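Long-range contact in AlyQ (Persicobacter sp. CCB-QB2, PDB 5XNR), which probably cleaves alginate as a lyase, its catalytic domain joined to a CBM32 carbohydrate-binding module that holds a calcium ion: residues Tyr315-Glu320 with Ala335-Asp340. Numbering follows the deposited sequence.
Sequences YLYYSE and AYLIKD
Y317 and L337 meet in a single antiparallel bridge where the loop 335-340 touches the strand carrying 315-319. Two backbone hydrogen bonds frame it: I338 N gives a short, nearly straight one to L316 O at 2.6 Å, and Y318 N reaches Y336 O at 3.0 Å. L316 O also receives a CA-H...O contact from L337 CA, and Y336 O one from Y317 CA. In the same L316-I338 pair the return bond is replaced by a water that accepts from L316 N and donates to I338 O.

The L337 side chain runs beside that of Y317 and turns methyl CD2 over the centre of one ring face, a CH-pi contact of 3.6 Å to the centroid and 13° off the ring normal; the same methyl brushes CB of Y315. I338 serves the other side of the strand. Its CB and CG2 pack on L316 CD2; with CG1 anti to the carbonyl carbon (chi1 -77°), the further turn about CB-CG1 (chi2 40°) carries CD1 to CB of Y318, 3.5 Å away. CD1 and CE1 of Y336 meet CB and OG of S319, CE1 lying 3.4 Å from OG. The two hydroxyls converge on one carboxylate, S319 OG bonding D321 OD1 and Y336 OH bonding D321 OD2, which ties loop to strand end a second time.

The contact closes the excursion through helix 324-330 back onto strand 313-319, last but one in an antiparallel sheet of the lyase domain, with strand 347-348 beyond it; the domain belongs to the concanavalin-like clan, consistent with a beta jelly roll. Y317 OH bonds E308 on the adjacent strand 302-310; L316, Y318 and I338 pack against strand 291-294, whereas Y317, S319 and Y336 rest on L324 of the helix.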
loop_
_atom_site.group_PDB
_atom_site.type_symbol
_atom_site.label_atom_id
_atom_site.label_comp_id
_atom_site.label_asym_id
_atom_site.label_seq_id
_atom_site.Cartn_x
_atom_site.Cartn_y
_atom_site.Cartn_z
ATOM N N TYR A 315 19.396 -12.495 12.289
ATOM C CA TYR A 315 18.633 -13.124 11.193
ATOM C C TYR A 315 17.742 -12.075 10.482
ATOM O O TYR A 315 17.171 -11.184 11.136
ATOM C CB TYR A 315 17.773 -14.284 11.714
ATOM C CG TYR A 315 18.489 -15.386 12.458
ATOM C CD1 TYR A 315 18.741 -15.305 13.823
ATOM C CD2 TYR A 315 18.853 -16.556 11.808
ATOM C CE1 TYR A 315 19.372 -16.333 14.506
ATOM C CE2 TYR A 315 19.490 -17.587 12.479
ATOM C CZ TYR A 315 19.748 -17.484 13.837
ATOM O OH TYR A 315 20.367 -18.520 14.489
ATOM N N LEU A 316 17.588 -12.206 9.150
ATOM C CA LEU A 316 16.768 -11.300 8.337
ATOM C C LEU A 316 15.633 -12.060 7.653
ATOM O O LEU A 316 15.874 -12.967 6.871
ATOM C CB LEU A 316 17.676 -10.635 7.308
ATOM C CG LEU A 316 16.979 -9.753 6.274
ATOM C CD1 LEU A 316 16.269 -8.570 6.923
ATOM C CD2 LEU A 316 17.997 -9.283 5.248
ATOM N N TYR A 317 14.398 -11.679 7.967
ATOM C CA TYR A 317 13.214 -12.271 7.345
ATOM C C TYR A 317 12.541 -11.204 6.487
ATOM O O TYR A 317 12.455 -10.070 6.907
ATOM C CB TYR A 317 12.174 -12.716 8.379
ATOM C CG TYR A 317 12.597 -13.737 9.410
ATOM C CD1 TYR A 317 13.397 -13.394 10.483
ATOM C CD2 TYR A 317 12.143 -15.047 9.348
ATOM C CE1 TYR A 317 13.741 -14.323 11.457
ATOM C CE2 TYR A 317 12.517 -15.998 10.288
ATOM C CZ TYR A 317 13.314 -15.638 11.358
ATOM O OH TYR A 317 13.672 -16.574 12.299
ATOM N N TYR A 318 12.052 -11.575 5.320
ATOM C CA TYR A 318 11.418 -10.628 4.400
ATOM C C TYR A 318 10.266 -11.326 3.675
ATOM O O TYR A 318 10.411 -12.459 3.271
ATOM C CB TYR A 318 12.418 -10.092 3.370
ATOM C CG TYR A 318 11.835 -9.044 2.459
ATOM C CD1 TYR A 318 11.774 -7.716 2.855
ATOM C CD2 TYR A 318 11.304 -9.378 1.222
ATOM C CE1 TYR A 318 11.221 -6.748 2.038
ATOM C CE2 TYR A 318 10.756 -8.415 0.390
ATOM C CZ TYR A 318 10.714 -7.096 0.803
ATOM O OH TYR A 318 10.160 -6.137 0.012
ATOM N N SER A 319 9.144 -10.641 3.476
ATOM C CA SER A 319 8.080 -11.256 2.675
ATOM C C SER A 319 7.190 -10.200 2.030
ATOM O O SER A 319 6.924 -9.167 2.617
ATOM C CB SER A 319 7.236 -12.166 3.487
ATOM O OG SER A 319 6.183 -12.666 2.675
ATOM N N GLU A 320 6.696 -10.520 0.842
ATOM C CA GLU A 320 5.738 -9.649 0.160
ATOM C C GLU A 320 4.388 -10.379 0.034
ATOM O O GLU A 320 3.515 -9.881 -0.629
ATOM C CB GLU A 320 6.319 -9.178 -1.178
ATOM C CG GLU A 320 7.371 -8.075 -1.042
ATOM C CD GLU A 320 8.079 -7.698 -2.341
ATOM O OE1 GLU A 320 7.615 -8.151 -3.399
ATOM O OE2 GLU A 320 9.107 -6.969 -2.295
ATOM N N ALA A 335 11.113 -20.247 5.938
ATOM C CA ALA A 335 10.972 -20.024 4.487
ATOM C C ALA A 335 11.363 -18.583 4.101
ATOM O O ALA A 335 11.866 -18.356 3.008
ATOM C CB ALA A 335 9.554 -20.345 4.053
ATOM N N TYR A 336 11.149 -17.607 4.986
ATOM C CA TYR A 336 11.284 -16.179 4.637
ATOM C C TYR A 336 12.648 -15.617 5.052
ATOM O O TYR A 336 12.844 -14.427 4.983
ATOM C CB TYR A 336 10.173 -15.386 5.323
ATOM C CG TYR A 336 8.785 -15.840 4.963
ATOM C CD1 TYR A 336 8.228 -15.483 3.752
ATOM C CD2 TYR A 336 8.031 -16.646 5.799
ATOM C CE1 TYR A 336 6.956 -15.898 3.376
ATOM C CE2 TYR A 336 6.752 -17.067 5.445
ATOM C CZ TYR A 336 6.211 -16.695 4.224
ATOM O OH TYR A 336 4.949 -17.054 3.837
ATOM N N LEU A 337 13.579 -16.454 5.497
ATOM C CA LEU A 337 14.915 -15.992 5.861
ATOM C C LEU A 337 15.650 -15.522 4.609
ATOM O O LEU A 337 15.558 -16.166 3.564
ATOM C CB LEU A 337 15.690 -17.145 6.506
ATOM C CG LEU A 337 15.361 -17.406 7.974
ATOM C CD1 LEU A 337 15.994 -18.705 8.445
ATOM C CD2 LEU A 337 15.806 -16.241 8.855
ATOM N N ILE A 338 16.367 -14.412 4.732
ATOM C CA ILE A 338 17.325 -14.019 3.725
ATOM C C ILE A 338 18.673 -14.618 4.160
ATOM O O ILE A 338 19.320 -14.146 5.104
ATOM C CB ILE A 338 17.364 -12.486 3.516
ATOM C CG1 ILE A 338 16.189 -11.957 2.697
ATOM C CG2 ILE A 338 18.645 -12.062 2.816
ATOM C CD1 ILE A 338 14.887 -12.594 3.005
ATOM N N LYS A 339 19.061 -15.681 3.463
ATOM C CA LYS A 339 20.277 -16.402 3.751
ATOM C C LYS A 339 21.466 -15.704 3.098
ATOM O O LYS A 339 21.355 -14.999 2.106
ATOM C CB LYS A 339 20.214 -17.844 3.235
ATOM C CG LYS A 339 19.471 -18.832 4.128
ATOM C CD LYS A 339 18.010 -19.019 3.754
ATOM C CE LYS A 339 17.757 -20.231 2.878
ATOM N NZ LYS A 339 17.466 -21.443 3.681
ATOM N N ASP A 340 22.610 -15.968 3.680
ATOM C CA ASP A 340 23.862 -15.447 3.204
ATOM C C ASP A 340 24.806 -16.623 2.965
ATOM O O ASP A 340 25.284 -17.241 3.916
ATOM C CB ASP A 340 24.468 -14.467 4.205
ATOM C CG ASP A 340 25.884 -14.080 3.848
ATOM O OD1 ASP A 340 26.098 -13.676 2.663
ATOM O OD2 ASP A 340 26.752 -14.188 4.753
HETATM O O HOH W 1 18.947 -14.396 7.972
#